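Local coordinates for protein type I site-specific restriction-modification system, R (Restriction) subunit (Vibrio vulnificus, PDB 3H1T) that is a fragment of a putative type I restriction enzyme motor subunit, which probably couples ATP hydrolysis to DNA translocation and restriction, at residues G485-T497 and L503-T517. Sequence-based numbering, arbitrary orientation.
Sequences GKGHLSRFQELET and LTTSQLLTTGVDAPT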
loop_
_atom_site.group_PDB
_atom_site.type_symbol
_atom_site.label_atom_id
_atom_site.label_comp_id
_atom_site.label_asym_id
_atom_site.label_seq_id
_atom_site.Cartn_x
_atom_site.Cartn_y
_atom_site.Cartn_z
ATOM N N GLY A 485 11.984 18.167 18.903
ATOM C CA GLY A 485 11.643 16.815 18.499
ATOM C C GLY A 485 11.511 16.713 16.991
ATOM O O GLY A 485 12.099 15.837 16.367
ATOM N N LYS A 486 10.752 17.635 16.403
ATOM C CA LYS A 486 10.532 17.680 14.965
ATOM C C LYS A 486 11.864 17.743 14.219
ATOM O O LYS A 486 12.023 17.134 13.165
ATOM C CB LYS A 486 9.704 18.913 14.572
ATOM C CG LYS A 486 8.393 19.103 15.330
ATOM C CD LYS A 486 7.395 17.980 15.051
ATOM C CE LYS A 486 5.950 18.505 14.982
ATOM N NZ LYS A 486 5.538 19.320 16.169
ATOM N N GLY A 487 12.819 18.488 14.773
ATOM C CA GLY A 487 14.113 18.610 14.133
ATOM C C GLY A 487 14.799 17.268 13.988
ATOM O O GLY A 487 15.313 16.939 12.913
ATOM N N HIS A 488 14.804 16.500 15.075
ATOM C CA HIS A 488 15.424 15.180 15.099
ATOM C C HIS A 488 14.757 14.218 14.121
ATOM O O HIS A 488 15.419 13.465 13.406
ATOM C CB HIS A 488 15.337 14.595 16.506
ATOM C CG HIS A 488 16.188 15.309 17.505
ATOM N ND1 HIS A 488 17.523 15.578 17.285
ATOM C CD2 HIS A 488 15.910 15.772 18.745
ATOM C CE1 HIS A 488 18.031 16.173 18.350
ATOM N NE2 HIS A 488 17.074 16.302 19.251
ATOM N N LEU A 489 13.432 14.251 14.118
ATOM C CA LEU A 489 12.640 13.401 13.246
ATOM C C LEU A 489 12.960 13.707 11.792
ATOM O O LEU A 489 13.162 12.803 10.974
ATOM C CB LEU A 489 11.156 13.650 13.513
ATOM C CG LEU A 489 10.108 12.996 12.609
ATOM C CD1 LEU A 489 10.165 11.477 12.741
ATOM C CD2 LEU A 489 8.728 13.518 12.997
ATOM N N SER A 490 12.999 14.996 11.477
ATOM C CA SER A 490 13.274 15.480 10.132
ATOM C C SER A 490 14.568 14.940 9.550
ATOM O O SER A 490 14.602 14.463 8.422
ATOM C CB SER A 490 13.314 17.010 10.139
ATOM O OG SER A 490 13.491 17.525 8.833
ATOM N N ARG A 491 15.641 15.032 10.328
ATOM C CA ARG A 491 16.959 14.557 9.900
ATOM C C ARG A 491 16.989 13.042 9.821
ATOM O O ARG A 491 17.638 12.464 8.946
ATOM C CB ARG A 491 18.047 15.023 10.873
ATOM C CG ARG A 491 18.115 16.535 11.069
ATOM C CD ARG A 491 19.362 16.960 11.867
ATOM N NE ARG A 491 19.029 17.904 12.938
ATOM C CZ ARG A 491 18.895 17.564 14.222
ATOM N NH1 ARG A 491 19.080 16.297 14.605
ATOM N NH2 ARG A 491 18.547 18.480 15.127
ATOM N N PHE A 492 16.293 12.401 10.753
ATOM C CA PHE A 492 16.227 10.943 10.811
ATOM C C PHE A 492 15.635 10.369 9.518
ATOM O O PHE A 492 16.097 9.358 8.985
ATOM C CB PHE A 492 15.359 10.514 12.000
ATOM C CG PHE A 492 15.073 9.038 12.055
ATOM C CD1 PHE A 492 16.008 8.143 12.563
ATOM C CD2 PHE A 492 13.842 8.550 11.636
ATOM C CE1 PHE A 492 15.700 6.774 12.655
ATOM C CE2 PHE A 492 13.534 7.204 11.726
ATOM C CZ PHE A 492 14.464 6.313 12.237
ATOM N N GLN A 493 14.601 11.039 9.024
ATOM C CA GLN A 493 13.898 10.642 7.821
ATOM C C GLN A 493 14.717 10.787 6.550
ATOM O O GLN A 493 14.446 10.115 5.553
ATOM C CB GLN A 493 12.613 11.454 7.696
ATOM C CG GLN A 493 11.560 11.064 8.708
ATOM C CD GLN A 493 10.262 11.792 8.486
ATOM O OE1 GLN A 493 9.214 11.370 8.960
ATOM N NE2 GLN A 493 10.323 12.899 7.760
ATOM N N GLU A 494 15.725 11.652 6.584
ATOM C CA GLU A 494 16.549 11.877 5.405
ATOM C C GLU A 494 17.413 10.676 5.087
ATOM O O GLU A 494 18.010 10.078 5.986
ATOM C CB GLU A 494 17.406 13.124 5.612
ATOM C CG GLU A 494 16.595 14.219 6.254
ATOM C CD GLU A 494 17.131 15.601 6.005
ATOM O OE1 GLU A 494 18.276 15.903 6.423
ATOM O OE2 GLU A 494 16.381 16.390 5.390
ATOM N N LEU A 495 17.451 10.328 3.801
ATOM C CA LEU A 495 18.223 9.198 3.285
ATOM C C LEU A 495 19.733 9.340 3.450
ATOM O O LEU A 495 20.430 8.362 3.736
ATOM C CB LEU A 495 17.957 9.016 1.787
ATOM C CG LEU A 495 16.540 9.183 1.232
ATOM C CD1 LEU A 495 16.565 8.990 -0.293
ATOM C CD2 LEU A 495 15.621 8.176 1.894
ATOM N N GLU A 496 20.230 10.560 3.274
ATOM C CA GLU A 496 21.662 10.836 3.327
ATOM C C GLU A 496 22.292 11.178 4.687
ATOM O O GLU A 496 23.515 11.310 4.773
ATOM C CB GLU A 496 21.979 11.958 2.338
ATOM C CG GLU A 496 23.383 11.956 1.724
ATOM C CD GLU A 496 23.443 11.253 0.373
ATOM O OE1 GLU A 496 22.374 11.118 -0.268
ATOM O OE2 GLU A 496 24.553 10.857 -0.055
ATOM N N THR A 497 21.491 11.318 5.742
ATOM C CA THR A 497 22.028 11.658 7.064
ATOM C C THR A 497 22.328 10.396 7.879
ATOM O O THR A 497 21.580 9.430 7.804
ATOM C CB THR A 497 21.032 12.504 7.835
ATOM O OG1 THR A 497 19.784 11.805 7.897
ATOM C CG2 THR A 497 20.827 13.849 7.165
ATOM N N LEU A 503 15.476 6.549 17.324
ATOM C CA LEU A 503 14.467 7.486 17.785
ATOM C C LEU A 503 13.586 6.707 18.757
ATOM O O LEU A 503 13.239 5.553 18.493
ATOM C CB LEU A 503 13.580 7.992 16.638
ATOM C CG LEU A 503 14.062 8.939 15.531
ATOM C CD1 LEU A 503 12.856 9.335 14.666
ATOM C CD2 LEU A 503 14.690 10.173 16.145
ATOM N N THR A 504 13.248 7.307 19.889
ATOM C CA THR A 504 12.367 6.644 20.832
ATOM C C THR A 504 11.095 7.483 20.800
ATOM O O THR A 504 11.144 8.705 20.601
ATOM C CB THR A 504 12.940 6.625 22.258
ATOM O OG1 THR A 504 13.057 7.963 22.743
ATOM C CG2 THR A 504 14.311 5.981 22.264
ATOM N N THR A 505 9.961 6.825 20.969
ATOM C CA THR A 505 8.689 7.505 20.956
ATOM C C THR A 505 7.717 6.592 21.695
ATOM O O THR A 505 8.114 5.571 22.249
ATOM C CB THR A 505 8.214 7.682 19.503
ATOM O OG1 THR A 505 7.038 8.486 19.471
ATOM C CG2 THR A 505 7.913 6.328 18.899
ATOM N N SER A 506 6.455 6.978 21.728
ATOM C CA SER A 506 5.452 6.151 22.364
ATOM C C SER A 506 4.311 5.957 21.355
ATOM O O SER A 506 4.104 4.846 20.830
ATOM C CB SER A 506 4.957 6.807 23.661
ATOM O OG SER A 506 4.805 8.206 23.510
ATOM N N GLN A 507 3.615 7.051 21.048
ATOM C CA GLN A 507 2.492 7.028 20.121
ATOM C C GLN A 507 2.715 7.828 18.826
ATOM O O GLN A 507 2.474 7.315 17.734
ATOM C CB GLN A 507 1.242 7.545 20.832
ATOM C CG GLN A 507 -0.049 7.175 20.130
ATOM C CD GLN A 507 -0.336 5.676 20.185
ATOM O OE1 GLN A 507 -0.010 5.009 21.167
ATOM N NE2 GLN A 507 -0.964 5.146 19.134
ATOM N N LEU A 508 3.198 9.062 18.947
ATOM C CA LEU A 508 3.434 9.943 17.801
ATOM C C LEU A 508 4.003 9.355 16.492
ATOM O O LEU A 508 3.566 9.735 15.398
ATOM C CB LEU A 508 4.329 11.102 18.226
ATOM C CG LEU A 508 4.417 12.189 17.156
ATOM C CD1 LEU A 508 3.084 12.912 17.079
ATOM C CD2 LEU A 508 5.537 13.165 17.489
ATOM N N LEU A 509 4.975 8.451 16.584
ATOM C CA LEU A 509 5.546 7.908 15.361
ATOM C C LEU A 509 4.876 6.655 14.827
ATOM O O LEU A 509 5.372 6.046 13.886
ATOM C CB LEU A 509 7.045 7.662 15.529
ATOM C CG LEU A 509 7.875 8.887 15.952
ATOM C CD1 LEU A 509 9.354 8.597 15.757
ATOM C CD2 LEU A 509 7.472 10.115 15.135
ATOM N N THR A 510 3.749 6.261 15.403
ATOM C CA THR A 510 3.073 5.094 14.875
ATOM C C THR A 510 2.709 5.433 13.424
ATOM O O THR A 510 2.886 4.607 12.533
ATOM C CB THR A 510 1.819 4.731 15.704
ATOM O OG1 THR A 510 1.064 5.912 15.992
ATOM C CG2 THR A 510 2.226 4.048 17.007
ATOM N N THR A 511 2.199 6.647 13.195
ATOM C CA THR A 511 1.861 7.107 11.841
ATOM C C THR A 511 2.618 8.411 11.589
ATOM O O THR A 511 2.384 9.087 10.593
ATOM C CB THR A 511 0.366 7.440 11.642
ATOM O OG1 THR A 511 0.021 8.594 12.420
ATOM C CG2 THR A 511 -0.501 6.277 12.033
ATOM N N GLY A 512 3.524 8.750 12.498
ATOM C CA GLY A 512 4.288 9.972 12.371
ATOM C C GLY A 512 5.528 9.938 11.487
ATOM O O GLY A 512 5.882 10.964 10.901
ATOM N N VAL A 513 6.182 8.788 11.363
ATOM C CA VAL A 513 7.408 8.675 10.576
ATOM C C VAL A 513 7.309 8.163 9.156
ATOM O O VAL A 513 6.590 7.215 8.861
ATOM C CB VAL A 513 8.434 7.731 11.236
ATOM C CG1 VAL A 513 9.774 8.432 11.332
ATOM C CG2 VAL A 513 7.933 7.254 12.589
ATOM N N ASP A 514 8.066 8.792 8.271
ATOM C CA ASP A 514 8.164 8.359 6.892
ATOM C C ASP A 514 9.655 8.338 6.660
ATOM O O ASP A 514 10.221 9.301 6.155
ATOM C CB ASP A 514 7.501 9.316 5.905
ATOM C CG ASP A 514 7.649 8.833 4.459
ATOM O OD1 ASP A 514 7.567 7.605 4.230
ATOM O OD2 ASP A 514 7.849 9.671 3.552
ATOM N N ALA A 515 10.295 7.241 7.049
ATOM C CA ALA A 515 11.733 7.099 6.897
ATOM C C ALA A 515 12.039 5.777 6.204
ATOM O O ALA A 515 12.092 4.728 6.848
ATOM C CB ALA A 515 12.388 7.132 8.251
ATOM N N PRO A 516 12.236 5.807 4.877
ATOM C CA PRO A 516 12.529 4.578 4.134
ATOM C C PRO A 516 13.770 3.764 4.547
ATOM O O PRO A 516 13.746 2.541 4.484
ATOM C CB PRO A 516 12.590 5.065 2.683
ATOM C CG PRO A 516 13.017 6.503 2.819
ATOM C CD PRO A 516 12.129 6.950 3.956
ATOM N N THR A 517 14.848 4.414 4.969
ATOM C CA THR A 517 16.023 3.658 5.374
ATOM C C THR A 517 15.939 3.087 6.793
ATOM O O THR A 517 16.951 2.652 7.347
ATOM C CB THR A 517 17.298 4.492 5.267
ATOM O OG1 THR A 517 17.072 5.770 5.868
ATOM C CG2 THR A 517 17.690 4.679 3.819
HETATM O O HOH W 1 15.144 7.565 5.725
#
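With its ring swung anti to its own nitrogen (chi1 172°), Phe492 is directed toward the strand, and Leu503, whose CG stands anti to its carbonyl carbon, lays CD1 over one face of that ring. Leu503 CD1 sits 3.6 Å from the centroid of the Phe492 ring, a CH-pi contact over the face. Val513 CG1 comes up at the ring edge, and Ala515 CB approaches Phe492 CE2 obliquely at 3.7 Å. One turn back, Leu489 CD1 touches Leu503 CD1, Leu509 CD2 and Val513 CG1; its 3.4 Å to Val513 CG1 is tight for two methyls.

Polar contacts line the flank of this apolar patch. Gln493 runs out extended beyond CG, with OE1 taking the backbone N-H of Asp514 at 2.9 Å. The bond is nearly straight at the hydrogen (166°), yet Asp514 N stands 47° out of the amide's carbonyl plane. At the end of the helix, water 1 donates to Gln493 O at 2.6 Å and also hydrogen-bonds Thr517 OG1. Beyond it, the side chains of Leu495 and Pro516 cross at about a right angle, with Leu495 CD2 a tight 3.2 Å from Pro516 CG.

Helix 482-493 is the crossover of a beta-alpha-beta unit between the parallel strands 474-476 and 502-505, within the helicase C-terminal domain, a RecA-like fold in this family. Strand 441-446 flanks strand 502-505, and its Lys441 and Ile443 also touch Phe492. The chain leaving strand 502-505 folds back along the helix before entering strand 518-524. Chemically, the contact is apolar packing with one direct hydrogen bond and one water bridge beside it, so the loop is held to the helix through backbone as well as side-chain groups.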